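Long-range contacts in prolyl-tRNA synthetase (Giardia lamblia ATCC 50803, PDB 3IAL), which probably joins L-proline to tRNA(Pro) at the expense of ATP, passing through the prolyl-adenylate intermediate bound in this structure: residues L64-Y69 and H169-H174; V303-G308 and K348-K353. All coordinates share one frame; numbering follows the deposited sequence.

Contact 1 (L64-Y69 and H169-H174); sequences LCEEEY and HWNEAH. With PR8 (5'-O-[(R)-hydroxy{[(2S)-pyrrolidin-2-ylcarbonyl]oxy}phosphoryl]adenosine), chain H.
Y69 and N171 meet where the helix 64-69 lies against the strand 169-174, the two running nearly parallel, 13° between their directions. Van der Waals contact comes first. The phenol ring slides past the N171 amide, their planes 45° apart, and the one apolar pair is A173 CB against Y69 CE2 at 3.7 Å. C65 SG lies 4.0 Å from N171 OD1. With CG of N171 anti to the backbone N, the amide projects off the strand toward C65, E66 and Y69 of the helix.

No direct hydrogen bond crosses the contact; the polar link is a water. It lies 2.6 Å from Y69 OH and is hydrogen-bonded to N171 OD1 at 2.8 Å. N171 OD1 also lies at the ring edge, in its plane, 3.2 Å from Y69 CE2. The other end of the amide, ND2, is hydrogen-bonded to T148 and H146 of strand 143-152. T148 OG1 also hydrogen-bonds E66 OE2, and E66 OE1 forms a salt bridge to R63 of the second subunit.

The strand's other face serves the prolyl-adenylate. W170 CH2 lies 3.4 Å from the ligand's carbonyl O, which sits at the edge of the indole, and E172 CB touches the proline ring at CG. H174 NE2 donates to E172 OE2 at 2.8 Å, nearly straight at 166° and close to the imidazole plane, reaching the anti side of OE2 tilted from the carboxylate plane; S123 and Q147 hold OE1.

Residues thus alternate between helix and ligand. The buried N171 amide and E66 carboxylate share T148, and the helix, near the dimer interface, backs a class II core strand lining the proline site.

Contact 2 (V303-G308 and K348-K353); sequences VIIPIG and KSMGDK
M350, in the first turn of helix 350-359, lays its sulfur against the methyls I305 CG2 and I307 CG2 of the strand 303-307. Just ahead of it, S349 occupies the N-cap: S349 OG accepts from D352 N at 3.2 Å with a nearly straight N-H (163°), and S349 O takes K353 N in the first helical turn. That capping bond marks the start of the helix from which the next side chains reach the strand.

M350 is bent at both chi2 (-58°) and chi3 (-69°), a fold that swings SD over to the strand. M350 SD is 3.5 Å from I305 CG2, the two side chains meeting tip to tip, and 3.9 Å from I307 CG2, where they cross at about a right angle. The terminal CE lies near both I305 CG2 and CD1.

One turn on from S349, K353 runs out extended and slides past I305 in the opposite direction. K353 CD comes within 4.0 Å of I305 CG2, and K353 NZ is at 3.9 Å from the same methyl, so the far half of the lysine chain lies alongside it. The ammonium has a long, weak ion pair with D343.

Within the anticodon-binding domain, the strand pairs with 340-342 on one side and 364-369 on the other. Helix 350-359 covers the I305 face, with M350 also touching E367, while I304 and P306 pack against helix 315-334.

From the N terminus, helix 52-71 comes first, and contact 1 closes a loop of about a hundred residues when the chain returns as strand 167-177, bringing together an early helix and the strand that carries ligand-pocket residues. Further along, within the anticodon-binding domain, contact 2 closes a shorter loop, 39 residues between its segments, joining strand 302-307 to the start of helix 350-359. The loops neither nest nor cross: contact 1 has closed before contact 2 opens. Their centres lie 39 Å apart and their nearest atoms about 21 Å, so each ties together its own region of the fold.

Contact 1 (L64-Y69 and H169-H174)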
ATOM      1  N   LEU B  64      -2.977  -1.513  -8.937  1.00 28.55           N
ATOM      2  CA  LEU B  64      -2.873  -1.628 -10.393  1.00 28.15           C
ATOM      3  C   LEU B  64      -1.962  -0.544 -10.964  1.00 26.73           C
ATOM      4  O   LEU B  64      -1.111  -0.822 -11.804  1.00 27.01           O
ATOM      5  CB  LEU B  64      -4.244  -1.564 -11.074  1.00 25.45           C
ATOM      6  CG  LEU B  64      -4.199  -1.614 -12.610  1.00 27.10           C
ATOM      7  CD1 LEU B  64      -3.618  -2.952 -13.136  1.00 21.18           C
ATOM      8  CD2 LEU B  64      -5.575  -1.345 -13.207  1.00 26.49           C
ATOM      9  N   CYS B  65      -2.148   0.689 -10.508  1.00 26.30           N
ATOM     10  CA  CYS B  65      -1.274   1.789 -10.914  1.00 24.48           C
ATOM     11  C   CYS B  65       0.188   1.476 -10.608  1.00 25.10           C
ATOM     12  O   CYS B  65       1.071   1.645 -11.455  1.00 26.48           O
ATOM     13  CB  CYS B  65      -1.681   3.091 -10.218  1.00 24.50           C
ATOM     14  SG  CYS B  65      -0.834   4.516 -10.919  1.00 27.14           S
ATOM     15  N   GLU B  66       0.436   1.010  -9.394  1.00 23.61           N
ATOM     16  CA  GLU B  66       1.780   0.676  -8.955  1.00 26.03           C
ATOM     17  C   GLU B  66       2.389  -0.385  -9.864  1.00 25.94           C
ATOM     18  O   GLU B  66       3.512  -0.225 -10.362  1.00 24.65           O
ATOM     19  CB  GLU B  66       1.759   0.202  -7.498  1.00 24.60           C
ATOM     20  CG  GLU B  66       1.464   1.328  -6.501  1.00 28.67           C
ATOM     21  CD  GLU B  66       0.971   0.834  -5.140  1.00 27.97           C
ATOM     22  OE1 GLU B  66       0.874  -0.388  -4.937  1.00 25.18           O
ATOM     23  OE2 GLU B  66       0.673   1.680  -4.270  1.00 31.96           O
ATOM     24  N   GLU B  67       1.627  -1.451 -10.093  1.00 27.64           N
ATOM     25  CA  GLU B  67       2.030  -2.559 -10.969  1.00 26.97           C
ATOM     26  C   GLU B  67       2.354  -2.111 -12.398  1.00 26.23           C
ATOM     27  O   GLU B  67       3.344  -2.563 -12.983  1.00 24.97           O
ATOM     28  CB  GLU B  67       0.913  -3.606 -11.026  1.00 29.15           C
ATOM     29  CG  GLU B  67       0.744  -4.434  -9.767  1.00 35.06           C
ATOM     30  CD  GLU B  67      -0.541  -5.273  -9.783  1.00 42.78           C
ATOM     31  OE1 GLU B  67      -1.260  -5.272 -10.816  1.00 43.66           O
ATOM     32  OE2 GLU B  67      -0.829  -5.938  -8.756  1.00 46.19           O
ATOM     33  N   GLU B  68       1.513  -1.241 -12.959  1.00 24.52           N
ATOM     34  CA  GLU B  68       1.692  -0.744 -14.337  1.00 25.66           C
ATOM     35  C   GLU B  68       2.871   0.232 -14.439  1.00 26.69           C
ATOM     36  O   GLU B  68       3.606   0.233 -15.427  1.00 26.11           O
ATOM     37  CB  GLU B  68       0.422  -0.055 -14.830  1.00 27.70           C
ATOM     38  CG  GLU B  68      -0.767  -0.985 -15.026  1.00 30.27           C
ATOM     39  CD  GLU B  68      -0.475  -2.100 -16.019  1.00 33.02           C
ATOM     40  OE1 GLU B  68      -0.076  -1.787 -17.162  1.00 31.63           O
ATOM     41  OE2 GLU B  68      -0.622  -3.282 -15.640  1.00 30.53           O
ATOM     42  N   TYR B  69       3.045   1.061 -13.413  1.00 26.08           N
ATOM     43  CA  TYR B  69       4.205   1.938 -13.333  1.00 24.30           C
ATOM     44  C   TYR B  69       5.495   1.117 -13.267  1.00 23.23           C
ATOM     45  O   TYR B  69       6.448   1.434 -13.963  1.00 25.10           O
ATOM     46  CB  TYR B  69       4.097   2.900 -12.141  1.00 24.72           C
ATOM     47  CG  TYR B  69       3.266   4.169 -12.380  1.00 26.12           C
ATOM     48  CD1 TYR B  69       2.941   4.615 -13.665  1.00 26.98           C
ATOM     49  CD2 TYR B  69       2.837   4.937 -11.309  1.00 25.23           C
ATOM     50  CE1 TYR B  69       2.194   5.772 -13.856  1.00 25.74           C
ATOM     51  CE2 TYR B  69       2.092   6.083 -11.496  1.00 24.85           C
ATOM     52  CZ  TYR B  69       1.775   6.499 -12.770  1.00 24.95           C
ATOM     53  OH  TYR B  69       1.037   7.650 -12.941  1.00 23.37           O
ATOM     54  N   HIS B 169      -6.333  10.382  -0.546  1.00 24.92           N
ATOM     55  CA  HIS B 169      -5.525   9.219  -0.883  1.00 23.94           C
ATOM     56  C   HIS B 169      -5.230   9.291  -2.376  1.00 25.63           C
ATOM     57  O   HIS B 169      -6.132   9.556  -3.187  1.00 23.87           O
ATOM     58  CB  HIS B 169      -6.265   7.933  -0.510  1.00 25.65           C
ATOM     59  CG  HIS B 169      -5.409   6.709  -0.534  1.00 25.62           C
ATOM     60  ND1 HIS B 169      -5.468   5.779  -1.553  1.00 21.19           N
ATOM     61  CD2 HIS B 169      -4.469   6.263   0.333  1.00 22.65           C
ATOM     62  CE1 HIS B 169      -4.596   4.816  -1.312  1.00 20.12           C
ATOM     63  NE2 HIS B 169      -3.977   5.084  -0.175  1.00 20.34           N
ATOM     64  N   TRP B 170      -3.966   9.105  -2.748  1.00 22.06           N
ATOM     65  CA  TRP B 170      -3.586   9.246  -4.148  1.00 23.83           C
ATOM     66  C   TRP B 170      -2.290   8.536  -4.491  1.00 22.05           C
ATOM     67  O   TRP B 170      -1.619   8.009  -3.613  1.00 22.28           O
ATOM     68  CB  TRP B 170      -3.530  10.739  -4.530  1.00 24.93           C
ATOM     69  CG  TRP B 170      -2.220  11.495  -4.333  1.00 25.01           C
ATOM     70  CD1 TRP B 170      -1.152  11.148  -3.554  1.00 25.30           C
ATOM     71  CD2 TRP B 170      -1.899  12.771  -4.900  1.00 25.05           C
ATOM     72  NE1 TRP B 170      -0.179  12.113  -3.630  1.00 24.34           N
ATOM     73  CE2 TRP B 170      -0.617  13.123  -4.446  1.00 24.41           C
ATOM     74  CE3 TRP B 170      -2.576  13.649  -5.756  1.00 28.09           C
ATOM     75  CZ2 TRP B 170       0.012  14.303  -4.832  1.00 23.01           C
ATOM     76  CZ3 TRP B 170      -1.949  14.822  -6.143  1.00 25.44           C
ATOM     77  CH2 TRP B 170      -0.668  15.136  -5.679  1.00 26.62           C
ATOM     78  N   ASN B 171      -1.955   8.538  -5.777  1.00 23.56           N
ATOM     79  CA  ASN B 171      -0.622   8.182  -6.232  1.00 23.64           C
ATOM     80  C   ASN B 171      -0.064   9.319  -7.072  1.00 24.67           C
ATOM     81  O   ASN B 171      -0.770   9.874  -7.929  1.00 23.15           O
ATOM     82  CB  ASN B 171      -0.646   6.864  -7.011  1.00 26.40           C
ATOM     83  CG  ASN B 171       0.721   6.486  -7.593  1.00 26.83           C
ATOM     84  OD1 ASN B 171       1.165   7.074  -8.573  1.00 28.30           O
ATOM     85  ND2 ASN B 171       1.365   5.476  -7.009  1.00 23.54           N
ATOM     86  N   GLU B 172       1.190   9.676  -6.792  1.00 23.46           N
ATOM     87  CA  GLU B 172       1.920  10.686  -7.555  1.00 23.51           C
ATOM     88  C   GLU B 172       3.235  10.114  -8.079  1.00 24.12           C
ATOM     89  O   GLU B 172       4.024   9.552  -7.318  1.00 25.31           O
ATOM     90  CB  GLU B 172       2.188  11.942  -6.710  1.00 23.42           C
ATOM     91  CG  GLU B 172       3.011  11.735  -5.436  1.00 20.88           C
ATOM     92  CD  GLU B 172       3.105  13.001  -4.587  1.00 22.91           C
ATOM     93  OE1 GLU B 172       2.885  12.932  -3.354  1.00 25.37           O
ATOM     94  OE2 GLU B 172       3.405  14.072  -5.157  1.00 20.56           O
ATOM     95  N   ALA B 173       3.429  10.234  -9.389  1.00 24.32           N
ATOM     96  CA  ALA B 173       4.654   9.853 -10.076  1.00 24.43           C
ATOM     97  C   ALA B 173       5.425  11.119 -10.433  1.00 25.47           C
ATOM     98  O   ALA B 173       4.815  12.114 -10.822  1.00 24.33           O
ATOM     99  CB  ALA B 173       4.312   9.092 -11.344  1.00 23.50           C
ATOM    100  N   HIS B 174       6.754  11.068 -10.305  1.00 25.66           N
ATOM    101  CA  HIS B 174       7.649  12.193 -10.617  1.00 24.61           C
ATOM    102  C   HIS B 174       8.885  11.634 -11.323  1.00 27.53           C
ATOM    103  O   HIS B 174       9.544  10.718 -10.797  1.00 26.20           O
ATOM    104  CB  HIS B 174       8.103  12.919  -9.342  1.00 24.90           C
ATOM    105  CG  HIS B 174       6.991  13.544  -8.557  1.00 23.52           C
ATOM    106  ND1 HIS B 174       6.689  14.890  -8.629  1.00 22.97           N
ATOM    107  CD2 HIS B 174       6.117  13.009  -7.668  1.00 27.93           C
ATOM    108  CE1 HIS B 174       5.670  15.151  -7.828  1.00 25.12           C
ATOM    109  NE2 HIS B 174       5.300  14.028  -7.235  1.00 23.12           N
TER
HETATM  110  C   PR8 H 601      -0.766  17.197  -9.271  1.00 41.68           C
HETATM  111  N   PR8 H 601       1.410  16.825  -8.288  1.00 37.95           N
HETATM  112  O   PR8 H 601      -1.107  17.452  -8.114  1.00 39.80           O
HETATM  113  P   PR8 H 601      -3.116  17.531 -10.007  0.70 54.76           P
HETATM  114  N1  PR8 H 601     -10.059  15.457  -3.536  0.70 38.84           N
HETATM  115  C2  PR8 H 601      -9.864  14.345  -4.235  0.70 36.35           C
HETATM  116  N3  PR8 H 601      -9.022  14.294  -5.269  0.70 36.19           N
HETATM  117  C4  PR8 H 601      -8.335  15.370  -5.652  0.70 40.17           C
HETATM  118  C5  PR8 H 601      -8.521  16.556  -4.949  0.70 44.07           C
HETATM  119  C6  PR8 H 601      -9.401  16.584  -3.871  0.70 44.75           C
HETATM  120  N6  PR8 H 601      -9.584  17.711  -3.182  0.70 47.85           N
HETATM  121  N7  PR8 H 601      -7.742  17.475  -5.507  0.70 45.67           N
HETATM  122  C8  PR8 H 601      -7.090  16.899  -6.520  0.70 49.61           C
HETATM  123  N9  PR8 H 601      -7.453  15.613  -6.621  0.70 48.94           N
HETATM  124  CA  PR8 H 601       0.674  16.779  -9.563  1.00 37.84           C
HETATM  125  CB  PR8 H 601       0.683  15.332 -10.028  1.00 35.99           C
HETATM  126  CD  PR8 H 601       2.117  15.557  -8.146  1.00 37.80           C
HETATM  127  CG  PR8 H 601       1.168  14.547  -8.802  1.00 35.60           C
HETATM  128  C1' PR8 H 601      -6.928  14.656  -7.648  0.70 52.31           C
HETATM  129  O10 PR8 H 601      -1.564  17.275 -10.369  1.00 43.66           O
HETATM  130  O1P PR8 H 601      -3.388  18.912  -9.532  0.70 56.60           O
HETATM  131  C2' PR8 H 601      -7.401  15.005  -9.080  0.70 54.66           C
HETATM  132  O2' PR8 H 601      -7.727  13.803  -9.795  0.70 47.98           O
HETATM  133  O2P PR8 H 601      -3.915  17.236 -11.369  0.70 58.29           O
HETATM  134  C3' PR8 H 601      -6.156  15.582  -9.712  0.70 55.14           C
HETATM  135  O3' PR8 H 601      -6.208  15.439 -11.134  0.70 53.41           O
HETATM  136  C4' PR8 H 601      -5.159  14.605  -9.119  0.70 55.14           C
HETATM  137  O4' PR8 H 601      -5.467  14.712  -7.711  0.70 53.59           O
HETATM  138  C5' PR8 H 601      -3.756  15.062  -9.452  0.70 54.00           C
HETATM  139  O5' PR8 H 601      -3.543  16.375  -8.973  0.70 54.92           O
HETATM  140  O   HOH W   1       0.275   8.732 -10.685  1.00 22.31           O

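Contact 2 (V303-G308 and K348-K353)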
ATOM      1  N   VAL B 303     -20.957 -14.209  -5.776  1.00 35.13           N
ATOM      2  CA  VAL B 303     -21.592 -14.730  -4.568  1.00 34.72           C
ATOM      3  C   VAL B 303     -22.400 -15.969  -4.945  1.00 35.59           C
ATOM      4  O   VAL B 303     -23.246 -15.919  -5.837  1.00 37.39           O
ATOM      5  CB  VAL B 303     -22.466 -13.678  -3.859  1.00 34.24           C
ATOM      6  CG1 VAL B 303     -23.545 -13.107  -4.802  1.00 32.49           C
ATOM      7  CG2 VAL B 303     -23.078 -14.278  -2.588  1.00 32.89           C
ATOM      8  N   ILE B 304     -22.118 -17.085  -4.282  1.00 35.26           N
ATOM      9  CA  ILE B 304     -22.836 -18.325  -4.545  1.00 35.32           C
ATOM     10  C   ILE B 304     -23.863 -18.495  -3.446  1.00 34.02           C
ATOM     11  O   ILE B 304     -23.524 -18.465  -2.271  1.00 32.94           O
ATOM     12  CB  ILE B 304     -21.893 -19.544  -4.582  1.00 35.09           C
ATOM     13  CG1 ILE B 304     -20.692 -19.279  -5.492  1.00 36.05           C
ATOM     14  CG2 ILE B 304     -22.629 -20.765  -5.082  1.00 36.51           C
ATOM     15  CD1 ILE B 304     -19.748 -20.477  -5.629  1.00 33.63           C
ATOM     16  N   ILE B 305     -25.123 -18.665  -3.830  1.00 35.51           N
ATOM     17  CA  ILE B 305     -26.214 -18.749  -2.869  1.00 34.03           C
ATOM     18  C   ILE B 305     -26.900 -20.116  -2.931  1.00 33.80           C
ATOM     19  O   ILE B 305     -27.511 -20.459  -3.941  1.00 33.22           O
ATOM     20  CB  ILE B 305     -27.251 -17.636  -3.103  1.00 35.32           C
ATOM     21  CG1 ILE B 305     -26.585 -16.259  -2.970  1.00 34.92           C
ATOM     22  CG2 ILE B 305     -28.410 -17.757  -2.099  1.00 30.17           C
ATOM     23  CD1 ILE B 305     -27.442 -15.100  -3.466  1.00 36.58           C
ATOM     24  N   PRO B 306     -26.778 -20.911  -1.859  1.00 32.64           N
ATOM     25  CA  PRO B 306     -27.575 -22.130  -1.775  1.00 34.41           C
ATOM     26  C   PRO B 306     -29.048 -21.777  -1.593  1.00 33.79           C
ATOM     27  O   PRO B 306     -29.370 -20.978  -0.725  1.00 33.05           O
ATOM     28  CB  PRO B 306     -27.034 -22.839  -0.522  1.00 34.02           C
ATOM     29  CG  PRO B 306     -25.892 -22.030  -0.034  1.00 34.85           C
ATOM     30  CD  PRO B 306     -25.965 -20.691  -0.655  1.00 32.87           C
ATOM     31  N   ILE B 307     -29.926 -22.338  -2.423  1.00 35.62           N
ATOM     32  CA  ILE B 307     -31.358 -22.073  -2.304  1.00 36.10           C
ATOM     33  C   ILE B 307     -32.122 -23.327  -1.901  1.00 38.14           C
ATOM     34  O   ILE B 307     -31.666 -24.454  -2.136  1.00 36.71           O
ATOM     35  CB  ILE B 307     -31.972 -21.461  -3.597  1.00 36.92           C
ATOM     36  CG1 ILE B 307     -31.892 -22.423  -4.783  1.00 39.20           C
ATOM     37  CG2 ILE B 307     -31.303 -20.141  -3.931  1.00 35.50           C
ATOM     38  CD1 ILE B 307     -32.532 -21.870  -6.054  1.00 40.26           C
ATOM     39  N   GLY B 308     -33.280 -23.109  -1.274  1.00 38.20           N
ATOM     40  CA  GLY B 308     -34.175 -24.188  -0.874  1.00 38.82           C
ATOM     41  C   GLY B 308     -33.664 -25.113   0.214  1.00 39.73           C
ATOM     42  O   GLY B 308     -34.186 -26.214   0.376  1.00 38.53           O
ATOM     43  N   LYS B 348     -32.327 -15.588   6.170  1.00 48.49           N
ATOM     44  CA  LYS B 348     -32.608 -14.456   5.281  1.00 47.61           C
ATOM     45  C   LYS B 348     -33.337 -14.931   4.026  1.00 43.69           C
ATOM     46  O   LYS B 348     -32.954 -15.929   3.423  1.00 41.81           O
ATOM     47  CB  LYS B 348     -31.311 -13.752   4.855  1.00 49.16           C
ATOM     48  CG  LYS B 348     -30.396 -13.274   5.996  1.00 53.97           C
ATOM     49  CD  LYS B 348     -30.515 -11.772   6.289  1.00 57.16           C
ATOM     50  CE  LYS B 348     -31.721 -11.442   7.156  1.00 59.53           C
ATOM     51  NZ  LYS B 348     -31.662 -10.040   7.665  1.00 60.20           N
ATOM     52  N   SER B 349     -34.373 -14.204   3.623  1.00 40.71           N
ATOM     53  CA  SER B 349     -35.063 -14.499   2.370  1.00 39.42           C
ATOM     54  C   SER B 349     -34.176 -14.160   1.168  1.00 38.58           C
ATOM     55  O   SER B 349     -33.255 -13.351   1.276  1.00 35.59           O
ATOM     56  CB  SER B 349     -36.381 -13.726   2.282  1.00 38.38           C
ATOM     57  OG  SER B 349     -36.159 -12.376   1.922  1.00 36.95           O
ATOM     58  N   MET B 350     -34.462 -14.772   0.024  1.00 38.70           N
ATOM     59  CA  MET B 350     -33.729 -14.454  -1.199  1.00 41.12           C
ATOM     60  C   MET B 350     -33.858 -12.983  -1.579  1.00 41.33           C
ATOM     61  O   MET B 350     -32.880 -12.372  -2.002  1.00 42.76           O
ATOM     62  CB  MET B 350     -34.157 -15.344  -2.373  1.00 42.04           C
ATOM     63  CG  MET B 350     -33.466 -16.702  -2.389  1.00 44.96           C
ATOM     64  SD  MET B 350     -31.660 -16.574  -2.459  1.00 48.11           S
ATOM     65  CE  MET B 350     -31.411 -15.932  -4.105  1.00 41.86           C
ATOM     66  N   GLY B 351     -35.053 -12.420  -1.418  1.00 40.08           N
ATOM     67  CA  GLY B 351     -35.286 -10.997  -1.671  1.00 40.59           C
ATOM     68  C   GLY B 351     -34.323 -10.091  -0.918  1.00 40.35           C
ATOM     69  O   GLY B 351     -33.760  -9.158  -1.496  1.00 40.30           O
ATOM     70  N   ASP B 352     -34.138 -10.369   0.371  1.00 40.05           N
ATOM     71  CA  ASP B 352     -33.232  -9.588   1.213  1.00 40.07           C
ATOM     72  C   ASP B 352     -31.766  -9.829   0.840  1.00 39.47           C
ATOM     73  O   ASP B 352     -30.967  -8.891   0.840  1.00 36.65           O
ATOM     74  CB  ASP B 352     -33.469  -9.894   2.696  1.00 41.43           C
ATOM     75  CG  ASP B 352     -34.872  -9.505   3.161  1.00 46.42           C
ATOM     76  OD1 ASP B 352     -35.532  -8.686   2.483  1.00 48.85           O
ATOM     77  OD2 ASP B 352     -35.318 -10.024   4.207  1.00 52.08           O
ATOM     78  N   LYS B 353     -31.417 -11.070   0.501  1.00 37.99           N
ATOM     79  CA  LYS B 353     -30.054 -11.367   0.048  1.00 38.09           C
ATOM     80  C   LYS B 353     -29.736 -10.637  -1.249  1.00 37.35           C
ATOM     81  O   LYS B 353     -28.681 -10.022  -1.368  1.00 37.38           O
ATOM     82  CB  LYS B 353     -29.837 -12.861  -0.161  1.00 37.45           C
ATOM     83  CG  LYS B 353     -29.623 -13.648   1.107  1.00 39.04           C
ATOM     84  CD  LYS B 353     -29.317 -15.096   0.778  1.00 39.77           C
ATOM     85  CE  LYS B 353     -29.500 -15.987   1.995  1.00 43.90           C
ATOM     86  NZ  LYS B 353     -29.347 -17.434   1.658  1.00 45.90           N
TER